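Long-range contacts in uncharacterized protein (Nostoc punctiforme, PDB 2QDR), which is of unknown function but has a cupin-type double-stranded beta-helix fold and has been put forward as a putative dioxygenase: residues Gln128-Ser133 and Asp188-Pro193; His132-Ile137 and Asp182-Leu187. One frame throughout, in Å; residues are numbered along the deposited sequence.

Contact 1: residues Gln128-Ser133 and Asp188-Pro193; sequences QLNKHS and DSKLLP
Ser-133 and Asp-188 face each other as an antiparallel non-hydrogen-bonded pair, their CA atoms 4.2 Å apart, where two strands of the cupin double-stranded beta-helix meet. Before this pair the chain reverses through a type II beta turn from Asn-130 to Ser-133; beyond it, 189-191 coil in a helical conformation. Ser-133 OG donates to Asn-130 O, sharing that carbonyl oxygen with its own backbone N and so bracing the turn from within. Lys-190 holds the turn from across the contact. Its chain bends at chi3 and chi4 (-57° and -54°), curling Lys-190 NZ back to the salt bridge with Asp-188 OD1 at 2.7 Å. The same ammonium donates to Lys-131 O, 2.7 Å from Lys-190 NZ and in the carbonyl plane, and to Asn-130 OD1, which NZ meets from above the amide plane at 2.9 Å. The amide and the Asp-188 carboxylate stand nearly perpendicular, and a water joins them, accepting from Asn-130 ND2 and donating to Asp-188 OD2. Lys-131 NZ instead forms a salt bridge with Asp-276 of a third subunit. At the other end of the turn, Ser-189 OG donates to His-132 O over 2.6 Å, tilted 18° from the carbonyl plane.

Contact 2: residues His132-Ile137 and Asp182-Leu187; sequences HSYSFI and DFIPAL
Tyr-134 pairs with Leu-187, and Phe-136 with Ile-184, each an antiparallel hydrogen-bonded pair between strands 133-137 and 184-187 of the double-stranded beta-helix. The register slips by one residue between the pairs, a beta bulge that leaves Pro-185 and Ala-186 opposite Ser-135. Tyr-134 N and Leu-187 O lie 2.8 Å apart; at the other pair Phe-136 N reaches Ile-184 O at 3.0 Å. At the bulge Ser-135 OG sits between Ile-184 O and Pro-185 O, at 3.0 and 3.2 Å. Phe-136 can be followed outward: its CB packs on Ile-184 CB at 4.1 Å, and with CG anti to the backbone N (chi1 179°) the ring runs alongside Asp-182. There Phe-136 CD1 approaches Asp-182 O to 3.2 Å, while the next ring atom, Phe-136 CE1, rests 4.0 Å from Asp-182 CB. Cut back to alanine, Phe-136 would keep its CB against Ile-184 but is likely to leave a gap beside Asp-182, where the ring now packs. Tyr-134 lies on the same face of the sheet, with Ile-184 CD1 at its ring edge, 4.2 Å from Tyr-134 CE2; its OH bonds to Glu-114 and Arg-211. Phe-183 turns to the other side, bringing its CD1 to 3.4 Å from Phe-136 O. Strand 113-117 pairs with the far edge of 133-137, strand 205-212 packs against Tyr-134, Phe-136, Ile-184 and Leu-187, and a second subunit lies against 183-187.

Contacts 1 and 2 follow one pair of strands from its turn end into its interior. They share His-132 and Ser-133, and their centres lie about 10 Å apart. Contact 2 is the buried one: paired backbone amides and carbonyls do most of the work, with aromatic and aliphatic side chains filling in. In the partly buried contact 1 the pairing ends at a single bridge and gives way to loops, and a lysine, a carboxylate, an amide, a hydroxyl and a water take over the bonding. Leu-129 bridges the two, its CD2 lying 3.4 Å from Ala-186 CB. Both contacts touch a second subunit, whereas a third subunit meets chiefly contact 1, reaching contact 2 through His-132 alone.

Contact 1: residues Gln128-Ser133 and Asp188-Pro193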
# COMPACT_ATOMS: atom_id res chain seq x y z
N GLN A 128 35.77 -9.02 12.77
CA GLN A 128 36.43 -8.70 11.50
C GLN A 128 35.67 -7.59 10.82
O GLN A 128 34.46 -7.51 10.93
CB GLN A 128 36.44 -9.86 10.49
CG GLN A 128 37.17 -11.15 10.84
CD GLN A 128 37.18 -12.13 9.65
OE1 GLN A 128 36.65 -11.84 8.57
NE2 GLN A 128 37.79 -13.29 9.85
N LEU A 129 36.39 -6.77 10.08
CA LEU A 129 35.83 -5.69 9.29
C LEU A 129 36.49 -5.82 7.94
O LEU A 129 37.57 -5.27 7.72
CB LEU A 129 36.12 -4.33 9.91
CG LEU A 129 35.51 -3.96 11.26
CD1 LEU A 129 36.02 -2.60 11.69
CD2 LEU A 129 34.03 -3.93 11.16
N ASN A 130 35.87 -6.59 7.05
CA ASN A 130 36.40 -6.82 5.69
C ASN A 130 35.96 -5.67 4.76
O ASN A 130 35.54 -4.63 5.25
CB ASN A 130 36.01 -8.23 5.17
CG ASN A 130 34.52 -8.40 4.88
OD1 ASN A 130 33.67 -7.67 5.41
ND2 ASN A 130 34.19 -9.39 4.05
N LYS A 131 36.08 -5.85 3.44
CA LYS A 131 35.71 -4.83 2.45
C LYS A 131 34.33 -4.20 2.72
O LYS A 131 33.33 -4.90 2.84
CB LYS A 131 35.75 -5.47 1.04
CG LYS A 131 35.39 -4.54 -0.11
CD LYS A 131 35.42 -5.23 -1.46
CE LYS A 131 35.01 -4.26 -2.56
NZ LYS A 131 34.89 -4.93 -3.87
N HIS A 132 34.31 -2.88 2.84
CA HIS A 132 33.09 -2.07 3.06
C HIS A 132 32.41 -2.30 4.44
O HIS A 132 31.22 -2.03 4.61
CB HIS A 132 32.11 -2.24 1.88
CG HIS A 132 32.65 -1.73 0.57
ND1 HIS A 132 31.84 -1.15 -0.37
CD2 HIS A 132 33.92 -1.59 0.11
CE1 HIS A 132 32.57 -0.78 -1.41
NE2 HIS A 132 33.84 -1.03 -1.14
N SER A 133 33.17 -2.80 5.41
CA SER A 133 32.65 -2.99 6.76
C SER A 133 32.82 -1.63 7.45
O SER A 133 33.73 -0.88 7.11
CB SER A 133 33.35 -4.12 7.50
OG SER A 133 33.10 -5.35 6.83
N ASP A 188 28.78 -4.97 8.47
CA ASP A 188 29.17 -5.39 7.14
C ASP A 188 28.06 -4.89 6.18
O ASP A 188 27.03 -5.57 5.99
CB ASP A 188 29.36 -6.91 7.10
CG ASP A 188 29.86 -7.44 5.75
OD1 ASP A 188 29.94 -6.69 4.76
OD2 ASP A 188 30.18 -8.65 5.68
N SER A 189 28.29 -3.73 5.57
CA SER A 189 27.32 -3.10 4.67
C SER A 189 26.92 -4.00 3.51
O SER A 189 25.80 -3.87 3.02
CB SER A 189 27.85 -1.76 4.13
OG SER A 189 28.97 -1.92 3.29
N LYS A 190 27.82 -4.91 3.10
CA LYS A 190 27.54 -5.84 2.00
C LYS A 190 26.33 -6.75 2.32
O LYS A 190 25.54 -7.04 1.44
CB LYS A 190 28.78 -6.69 1.65
CG LYS A 190 30.04 -5.88 1.28
CD LYS A 190 31.22 -6.70 0.78
CE LYS A 190 31.68 -7.77 1.77
NZ LYS A 190 31.98 -7.23 3.13
N LEU A 191 26.20 -7.15 3.59
CA LEU A 191 25.09 -8.01 4.05
C LEU A 191 23.77 -7.26 4.27
O LEU A 191 22.71 -7.86 4.35
CB LEU A 191 25.46 -8.69 5.37
CG LEU A 191 26.73 -9.52 5.39
CD1 LEU A 191 26.94 -10.17 6.78
CD2 LEU A 191 26.71 -10.58 4.31
N LEU A 192 23.85 -5.94 4.36
CA LEU A 192 22.71 -5.09 4.59
C LEU A 192 21.97 -4.99 3.26
O LEU A 192 22.60 -5.11 2.22
CB LEU A 192 23.25 -3.75 5.09
CG LEU A 192 22.43 -2.71 5.84
CD1 LEU A 192 21.93 -3.27 7.17
CD2 LEU A 192 23.28 -1.45 6.04
N PRO A 193 20.62 -4.86 3.26
CA PRO A 193 19.88 -4.75 1.98
C PRO A 193 19.64 -3.31 1.54
O PRO A 193 19.63 -2.41 2.38
CB PRO A 193 18.53 -5.38 2.33
CG PRO A 193 18.33 -5.00 3.77
CD PRO A 193 19.69 -4.87 4.41
O HOH W 1 31.32 -10.16 3.87

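Contact 2: residues His132-Ile137 and Asp182-Leu187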
# COMPACT_ATOMS: atom_id res chain seq x y z
N HIS A 132 34.31 -2.88 2.84
CA HIS A 132 33.09 -2.07 3.06
C HIS A 132 32.41 -2.30 4.44
O HIS A 132 31.22 -2.03 4.61
CB HIS A 132 32.11 -2.24 1.88
CG HIS A 132 32.65 -1.73 0.57
ND1 HIS A 132 31.84 -1.15 -0.37
CD2 HIS A 132 33.92 -1.59 0.11
CE1 HIS A 132 32.57 -0.78 -1.41
NE2 HIS A 132 33.84 -1.03 -1.14
N SER A 133 33.17 -2.80 5.41
CA SER A 133 32.65 -2.99 6.76
C SER A 133 32.82 -1.63 7.45
O SER A 133 33.73 -0.88 7.11
CB SER A 133 33.35 -4.12 7.50
OG SER A 133 33.10 -5.35 6.83
N TYR A 134 31.93 -1.34 8.39
CA TYR A 134 31.90 -0.07 9.10
C TYR A 134 31.82 -0.22 10.59
O TYR A 134 31.23 -1.18 11.09
CB TYR A 134 30.65 0.72 8.64
CG TYR A 134 30.35 1.98 9.42
CD1 TYR A 134 31.07 3.14 9.20
CD2 TYR A 134 29.33 2.02 10.38
CE1 TYR A 134 30.83 4.29 9.93
CE2 TYR A 134 29.07 3.17 11.10
CZ TYR A 134 29.82 4.31 10.87
OH TYR A 134 29.58 5.47 11.56
N SER A 135 32.40 0.75 11.30
CA SER A 135 32.34 0.80 12.75
C SER A 135 32.32 2.24 13.24
O SER A 135 32.98 3.10 12.65
CB SER A 135 33.53 0.10 13.40
OG SER A 135 33.48 0.28 14.82
N PHE A 136 31.52 2.48 14.28
CA PHE A 136 31.43 3.77 14.96
C PHE A 136 31.83 3.49 16.40
O PHE A 136 31.15 2.73 17.09
CB PHE A 136 30.04 4.41 14.95
CG PHE A 136 30.00 5.73 15.67
CD1 PHE A 136 29.76 5.79 17.03
CD2 PHE A 136 30.23 6.90 14.98
CE1 PHE A 136 29.75 7.01 17.70
CE2 PHE A 136 30.22 8.14 15.64
CZ PHE A 136 29.97 8.19 17.00
N ILE A 137 32.92 4.10 16.83
CA ILE A 137 33.46 3.93 18.16
C ILE A 137 33.31 5.25 18.92
O ILE A 137 34.10 6.17 18.72
CB ILE A 137 34.94 3.50 18.10
CG1 ILE A 137 35.10 2.28 17.18
CG2 ILE A 137 35.49 3.24 19.52
CD1 ILE A 137 36.53 1.91 16.88
N ASP A 182 25.57 4.42 21.36
CA ASP A 182 25.98 4.73 19.99
C ASP A 182 27.05 3.80 19.41
O ASP A 182 27.39 3.96 18.23
CB ASP A 182 26.48 6.19 19.94
CG ASP A 182 25.45 7.21 20.47
OD1 ASP A 182 24.23 7.04 20.24
OD2 ASP A 182 25.87 8.18 21.12
N PHE A 183 27.55 2.83 20.18
CA PHE A 183 28.59 1.90 19.70
C PHE A 183 28.12 0.87 18.67
O PHE A 183 27.28 0.02 18.95
CB PHE A 183 29.27 1.22 20.92
CG PHE A 183 30.39 0.26 20.58
CD1 PHE A 183 31.45 0.64 19.77
CD2 PHE A 183 30.46 -0.99 21.19
CE1 PHE A 183 32.50 -0.24 19.49
CE2 PHE A 183 31.52 -1.87 20.93
CZ PHE A 183 32.54 -1.49 20.08
N ILE A 184 28.67 0.98 17.45
CA ILE A 184 28.39 0.09 16.33
C ILE A 184 29.72 -0.63 16.16
O ILE A 184 30.60 -0.13 15.47
CB ILE A 184 27.96 0.87 15.06
CG1 ILE A 184 26.71 1.71 15.36
CG2 ILE A 184 27.71 -0.11 13.87
CD1 ILE A 184 26.25 2.60 14.21
N PRO A 185 29.91 -1.79 16.85
CA PRO A 185 31.20 -2.50 16.74
C PRO A 185 31.62 -2.95 15.34
O PRO A 185 32.78 -2.79 14.99
CB PRO A 185 31.02 -3.73 17.66
CG PRO A 185 29.57 -3.84 17.90
CD PRO A 185 28.99 -2.47 17.78
N ALA A 186 30.69 -3.49 14.57
CA ALA A 186 31.00 -3.97 13.22
C ALA A 186 29.74 -4.14 12.40
O ALA A 186 28.87 -4.91 12.78
CB ALA A 186 31.76 -5.29 13.29
N LEU A 187 29.66 -3.43 11.27
CA LEU A 187 28.52 -3.47 10.37
C LEU A 187 29.02 -3.75 8.96
O LEU A 187 29.62 -2.88 8.34
CB LEU A 187 27.74 -2.16 10.48
CG LEU A 187 26.37 -1.99 9.83
CD1 LEU A 187 25.78 -0.63 10.24
CD2 LEU A 187 26.38 -2.10 8.31